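Local coordinates for protein SmhA (Serratia marcescens, PDB 7A27) that is, here in its water-soluble form, one component of the tripartite alpha-pore-forming toxin Smh, which probably permeabilises target membranes, at residues 167-170 and 171-175; 6-9 and 10-14. One frame throughout, in Å; residues are numbered along the deposited sequence.

Contact 1: residues 167-170 and 171-175; sequences QTIA and ELNEA
Gln-167, Thr-168, Ile-169 and Ala-170 each meet the residue four places further on, in the regular i to i+4 ladder of an alpha-helix, within helix 160-188. Backbone hydrogen bonds form its frame, ranging from 2.8 Å between Glu-171 N and Gln-167 O to 3.2 Å between Glu-174 N and Ala-170 O. Between these two rungs, Leu-172 N binds Thr-168 O and Asn-173 N binds Ile-169 O. The bond from Asn-173 N is nearly straight, with an N-H...O angle of 171°.

Van der Waals contacts run alongside this ladder. CG2 of Thr-168 lies 3.9 Å from CD1 of Leu-172, the two side chains pointing the same way. CG2 stands anti to the backbone N; this turns OG1 back beside that N, where it hydrogen-bonds the carbonyl oxygen of Gln-164, one turn earlier. Ile-169 and Asn-173 are likewise side by side, and the amide nitrogen ND2 of Asn-173 comes within 3.6 Å of Ile-169 CG2. Their shared face is the packed one: Ile-169 rests on Ala-263, Tyr-264 and Leu-267 of helix 247-268 and on Lys-278 of helix 272-299, while Asn-173 touches Tyr-264 and Ala-282.

On the exposed side the contact is polar but not bonded. Gln-167 sends CG anti to its backbone N (chi1 -161°), and its extended chain and that of Glu-171 slant across one another with amide and carboxylate planes 40° apart. Two acceptors face each other there, Gln-167 OE1 and Glu-171 OE1, 3.5 Å apart; the amide oxygen is satisfied instead by a hydrogen bond from NE2 of Gln-164.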
ATOM      1  N   GLN A 167      -4.074  21.817 -19.170  1.00 81.00           N
ATOM      2  CA  GLN A 167      -4.739  20.524 -19.474  1.00 80.81           C
ATOM      3  C   GLN A 167      -3.662  19.538 -19.927  1.00 79.61           C
ATOM      4  O   GLN A 167      -3.696  18.396 -19.461  1.00 79.29           O
ATOM      5  CB  GLN A 167      -5.827  20.680 -20.530  1.00 83.77           C
ATOM      6  CG  GLN A 167      -6.841  19.539 -20.569  1.00 85.09           C
ATOM      7  CD  GLN A 167      -7.457  19.444 -21.952  1.00 89.21           C
ATOM      8  OE1 GLN A 167      -6.747  19.240 -22.943  1.00 90.36           O
ATOM      9  NE2 GLN A 167      -8.774  19.616 -22.044  1.00 91.42           N
ATOM     10  N   THR A 168      -2.731  19.968 -20.785  1.00 78.94           N
ATOM     11  CA  THR A 168      -1.603  19.129 -21.276  1.00 77.46           C
ATOM     12  C   THR A 168      -0.900  18.522 -20.061  1.00 76.66           C
ATOM     13  O   THR A 168      -0.651  17.306 -20.076  1.00 78.51           O
ATOM     14  CB  THR A 168      -0.621  19.919 -22.149  1.00 76.42           C
ATOM     15  OG1 THR A 168      -1.336  20.408 -23.283  1.00 77.62           O
ATOM     16  CG2 THR A 168       0.540  19.078 -22.625  1.00 75.59           C
ATOM     17  N   ILE A 169      -0.635  19.342 -19.042  1.00 75.25           N
ATOM     18  CA  ILE A 169       0.030  18.924 -17.774  1.00 73.98           C
ATOM     19  C   ILE A 169      -0.874  17.928 -17.035  1.00 73.83           C
ATOM     20  O   ILE A 169      -0.389  16.851 -16.690  1.00 71.58           O
ATOM     21  CB  ILE A 169       0.394  20.161 -16.930  1.00 73.74           C
ATOM     22  CG1 ILE A 169       1.563  20.913 -17.572  1.00 74.84           C
ATOM     23  CG2 ILE A 169       0.686  19.788 -15.483  1.00 73.11           C
ATOM     24  CD1 ILE A 169       1.827  22.266 -16.974  1.00 75.57           C
ATOM     25  N   ALA A 170      -2.145  18.261 -16.819  1.00 75.50           N
ATOM     26  CA  ALA A 170      -3.111  17.405 -16.089  1.00 74.87           C
ATOM     27  C   ALA A 170      -3.162  16.038 -16.764  1.00 74.91           C
ATOM     28  O   ALA A 170      -3.107  15.048 -16.047  1.00 75.23           O
ATOM     29  CB  ALA A 170      -4.475  18.057 -16.035  1.00 75.59           C
ATOM     30  N   GLU A 171      -3.221  16.008 -18.100  1.00 76.82           N
ATOM     31  CA  GLU A 171      -3.323  14.773 -18.922  1.00 77.92           C
ATOM     32  C   GLU A 171      -2.047  13.951 -18.769  1.00 76.60           C
ATOM     33  O   GLU A 171      -2.167  12.737 -18.621  1.00 78.12           O
ATOM     34  CB  GLU A 171      -3.656  15.100 -20.383  1.00 82.00           C
ATOM     35  CG  GLU A 171      -5.142  15.377 -20.577  1.00 84.99           C
ATOM     36  CD  GLU A 171      -5.623  15.731 -21.975  1.00 89.98           C
ATOM     37  OE1 GLU A 171      -4.820  16.367 -22.752  1.00 90.55           O
ATOM     38  OE2 GLU A 171      -6.811  15.359 -22.288  1.00 92.47           O
ATOM     39  N   LEU A 172      -0.874  14.581 -18.791  1.00 74.79           N
ATOM     40  CA  LEU A 172       0.431  13.881 -18.650  1.00 74.47           C
ATOM     41  C   LEU A 172       0.572  13.270 -17.249  1.00 73.93           C
ATOM     42  O   LEU A 172       1.005  12.115 -17.177  1.00 72.77           O
ATOM     43  CB  LEU A 172       1.565  14.857 -18.974  1.00 74.57           C
ATOM     44  CG  LEU A 172       1.729  15.140 -20.467  1.00 76.12           C
ATOM     45  CD1 LEU A 172       2.601  16.364 -20.728  1.00 76.49           C
ATOM     46  CD2 LEU A 172       2.303  13.907 -21.168  1.00 76.26           C
ATOM     47  N   ASN A 173       0.237  13.996 -16.177  1.00 74.10           N
ATOM     48  CA  ASN A 173       0.293  13.466 -14.787  1.00 73.20           C
ATOM     49  C   ASN A 173      -0.600  12.216 -14.696  1.00 73.30           C
ATOM     50  O   ASN A 173      -0.191  11.251 -14.043  1.00 70.80           O
ATOM     51  CB  ASN A 173      -0.096  14.516 -13.744  1.00 72.44           C
ATOM     52  CG  ASN A 173       0.914  15.630 -13.552  1.00 72.77           C
ATOM     53  OD1 ASN A 173       2.124  15.408 -13.494  1.00 72.31           O
ATOM     54  ND2 ASN A 173       0.409  16.839 -13.395  1.00 73.14           N
ATOM     55  N   GLU A 174      -1.771  12.235 -15.338  1.00 76.52           N
ATOM     56  CA  GLU A 174      -2.726  11.099 -15.345  1.00 79.50           C
ATOM     57  C   GLU A 174      -2.088   9.902 -16.069  1.00 79.97           C
ATOM     58  O   GLU A 174      -2.277   8.778 -15.586  1.00 79.74           O
ATOM     59  CB  GLU A 174      -4.071  11.507 -15.948  1.00 83.25           C
ATOM     60  CG  GLU A 174      -5.203  11.593 -14.930  1.00 87.16           C
ATOM     61  CD  GLU A 174      -6.623  11.677 -15.509  1.00 92.26           C
ATOM     62  OE1 GLU A 174      -6.812  12.346 -16.586  1.00 94.33           O
ATOM     63  OE2 GLU A 174      -7.565  11.070 -14.887  1.00 93.77           O
ATOM     64  N   ALA A 175      -1.337  10.134 -17.155  1.00 78.05           N
ATOM     65  CA  ALA A 175      -0.677   9.083 -17.963  1.00 76.31           C
ATOM     66  C   ALA A 175       0.473   8.461 -17.171  1.00 76.47           C
ATOM     67  O   ALA A 175       0.610   7.227 -17.182  1.00 79.21           O
ATOM     68  CB  ALA A 175      -0.150   9.666 -19.243  1.00 76.81           C
TER

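Contact 2: residues 6-9 and 10-14; sequences SIDL and SPQTL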
ATOM      1  N   SER A   6     -16.093 -32.162   6.198  1.00 82.86           N
ATOM      2  CA  SER A   6     -16.649 -30.789   6.029  1.00 82.82           C
ATOM      3  C   SER A   6     -15.854 -29.698   6.780  1.00 79.65           C
ATOM      4  O   SER A   6     -16.160 -28.524   6.581  1.00 76.12           O
ATOM      5  CB  SER A   6     -18.099 -30.763   6.460  1.00 84.66           C
ATOM      6  OG  SER A   6     -18.184 -30.893   7.873  1.00 87.39           O
ATOM      7  N   ILE A   7     -14.898 -30.041   7.649  1.00 79.36           N
ATOM      8  CA  ILE A   7     -14.143 -29.006   8.420  1.00 77.30           C
ATOM      9  C   ILE A   7     -13.128 -28.337   7.494  1.00 76.02           C
ATOM     10  O   ILE A   7     -12.516 -28.998   6.666  1.00 75.28           O
ATOM     11  CB  ILE A   7     -13.504 -29.528   9.726  1.00 77.08           C
ATOM     12  CG1 ILE A   7     -12.403 -30.555   9.495  1.00 78.11           C
ATOM     13  CG2 ILE A   7     -14.566 -30.070  10.652  1.00 77.66           C
ATOM     14  CD1 ILE A   7     -11.574 -30.864  10.729  1.00 77.66           C
ATOM     15  N   ASP A   8     -12.987 -27.035   7.685  1.00 76.55           N
ATOM     16  CA  ASP A   8     -12.111 -26.114   6.924  1.00 76.62           C
ATOM     17  C   ASP A   8     -11.173 -25.440   7.938  1.00 75.81           C
ATOM     18  O   ASP A   8     -11.588 -24.470   8.571  1.00 76.81           O
ATOM     19  CB  ASP A   8     -12.986 -25.118   6.152  1.00 76.01           C
ATOM     20  CG  ASP A   8     -12.235 -24.005   5.457  1.00 75.53           C
ATOM     21  OD1 ASP A   8     -11.059 -24.216   5.155  1.00 77.06           O
ATOM     22  OD2 ASP A   8     -12.836 -22.943   5.227  1.00 76.21           O
ATOM     23  N   LEU A   9      -9.959 -25.951   8.103  1.00 75.16           N
ATOM     24  CA  LEU A   9      -8.921 -25.383   9.007  1.00 73.94           C
ATOM     25  C   LEU A   9      -7.934 -24.539   8.185  1.00 71.48           C
ATOM     26  O   LEU A   9      -6.829 -24.254   8.694  1.00 71.62           O
ATOM     27  CB  LEU A   9      -8.198 -26.526   9.732  1.00 75.79           C
ATOM     28  CG  LEU A   9      -9.033 -27.378  10.678  1.00 76.82           C
ATOM     29  CD1 LEU A   9      -8.220 -28.533  11.240  1.00 78.26           C
ATOM     30  CD2 LEU A   9      -9.570 -26.526  11.802  1.00 75.87           C
ATOM     31  N   SER A  10      -8.323 -24.127   6.981  1.00 69.26           N
ATOM     32  CA  SER A  10      -7.468 -23.372   6.028  1.00 67.62           C
ATOM     33  C   SER A  10      -7.402 -21.892   6.405  1.00 66.06           C
ATOM     34  O   SER A  10      -8.220 -21.399   7.203  1.00 65.15           O
ATOM     35  CB  SER A  10      -7.989 -23.503   4.613  1.00 67.47           C
ATOM     36  OG  SER A  10      -9.061 -22.595   4.361  1.00 65.50           O
ATOM     37  N   PRO A  11      -6.415 -21.168   5.835  1.00 63.92           N
ATOM     38  CA  PRO A  11      -6.311 -19.720   5.966  1.00 64.10           C
ATOM     39  C   PRO A  11      -7.380 -18.958   5.177  1.00 64.76           C
ATOM     40  O   PRO A  11      -7.378 -17.766   5.216  1.00 63.69           O
ATOM     41  CB  PRO A  11      -4.973 -19.333   5.321  1.00 63.38           C
ATOM     42  CG  PRO A  11      -4.247 -20.641   5.085  1.00 64.76           C
ATOM     43  CD  PRO A  11      -5.289 -21.735   5.095  1.00 64.79           C
ATOM     44  N   GLN A  12      -8.210 -19.669   4.422  1.00 68.91           N
ATOM     45  CA  GLN A  12      -9.243 -19.061   3.545  1.00 70.76           C
ATOM     46  C   GLN A  12      -8.523 -18.090   2.614  1.00 69.75           C
ATOM     47  O   GLN A  12      -7.386 -18.390   2.252  1.00 70.57           O
ATOM     48  CB  GLN A  12     -10.364 -18.504   4.431  1.00 71.54           C
ATOM     49  CG  GLN A  12     -10.832 -19.569   5.413  1.00 72.52           C
ATOM     50  CD  GLN A  12     -12.265 -19.470   5.834  1.00 72.28           C
ATOM     51  OE1 GLN A  12     -13.067 -18.800   5.214  1.00 72.49           O
ATOM     52  NE2 GLN A  12     -12.581 -20.175   6.900  1.00 75.59           N
ATOM     53  N   THR A  13      -9.114 -16.947   2.286  1.00 70.16           N
ATOM     54  CA  THR A  13      -8.506 -15.989   1.321  1.00 70.11           C
ATOM     55  C   THR A  13      -7.533 -15.038   2.024  1.00 69.84           C
ATOM     56  O   THR A  13      -7.233 -14.013   1.415  1.00 71.87           O
ATOM     57  CB  THR A  13      -9.579 -15.207   0.547  1.00 69.95           C
ATOM     58  OG1 THR A  13     -10.285 -14.362   1.458  1.00 69.22           O
ATOM     59  CG2 THR A  13     -10.539 -16.119  -0.184  1.00 70.92           C
ATOM     60  N   LEU A  14      -7.026 -15.352   3.227  1.00 68.98           N
ATOM     61  CA  LEU A  14      -6.046 -14.486   3.942  1.00 67.36           C
ATOM     62  C   LEU A  14      -4.784 -14.255   3.101  1.00 67.75           C
ATOM     63  O   LEU A  14      -4.300 -13.108   3.097  1.00 65.88           O
ATOM     64  CB  LEU A  14      -5.651 -15.102   5.289  1.00 67.30           C
ATOM     65  CG  LEU A  14      -6.634 -14.918   6.446  1.00 66.22           C
ATOM     66  CD1 LEU A  14      -6.130 -15.624   7.681  1.00 66.67           C
ATOM     67  CD2 LEU A  14      -6.851 -13.446   6.779  1.00 65.46           C
TER
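The carboxylate of Asp-8 and the amide of Gln-12 are the flat groups, their planes 31° apart and their side chains slanting past each other. Two nitrogens lie over the same face of the carboxylate: Ser-10 N above OD1, and Gln-12 NE2 above OD2 at 3.2 Å, the latter at too poor an angle for a hydrogen bond. In return, Asp-8 OD2 stands over a face of the amide, 3.6 Å from Gln-12 CD. At the edge of the carboxylate, the hydroxyl of Ser-10 donates to the syn lone pair of OD1, with OG 2.7 Å from Asp-8 OD1. The same oxygen accepts from Ser-10 N at 3.3 Å, this donor 48° out of the carboxylate plane, so one residue grips OD1 with both its hydroxyl and its backbone N-H.

Asp-8 can reach forward because its CG is anti to the backbone N (chi1 173°) and close to the carbonyl carbon, and the bond to the N-H two residues on makes an Asx turn. An ST turn follows directly: Ser-10 OG, held between its own N and carbonyl carbon, accepts from Gln-12 N at 3.0 Å. The hydroxyl is therefore donor to the carboxylate and acceptor from the backbone. A type II' beta turn from Pro-11 to Leu-14, closed by Leu-14 N on Pro-11 O at 3.1 Å, then leads into helix 14-37.

Helices flank this N-terminal segment. Leu-9 O accepts from Tyr-312 OH and Trp-342 NE1, tying the chain between helices 301-321 and 325-358, and the Gln-12 side chain lies against Glu-304, Lys-307 and Ala-311.

In the fold
The two contacts sit at far-apart places in the elongated, mostly helical chain, on opposite sides of its centre, with their own centres about 45 Å apart and their nearest atoms about 29 Å apart. They follow in series: contact 2 shapes the N-terminal approach to helix 14-37, whereas contact 1 is a run of about two and a half turns within helix 160-188, the helix preceding the antiparallel strand pair 198-206/230-237. They pack against different helices, 247-268 and 272-299 for contact 1, 301-321 and 325-358 for contact 2. Neither lies at the calcium site of Asn-359, which carries no ion in this chain.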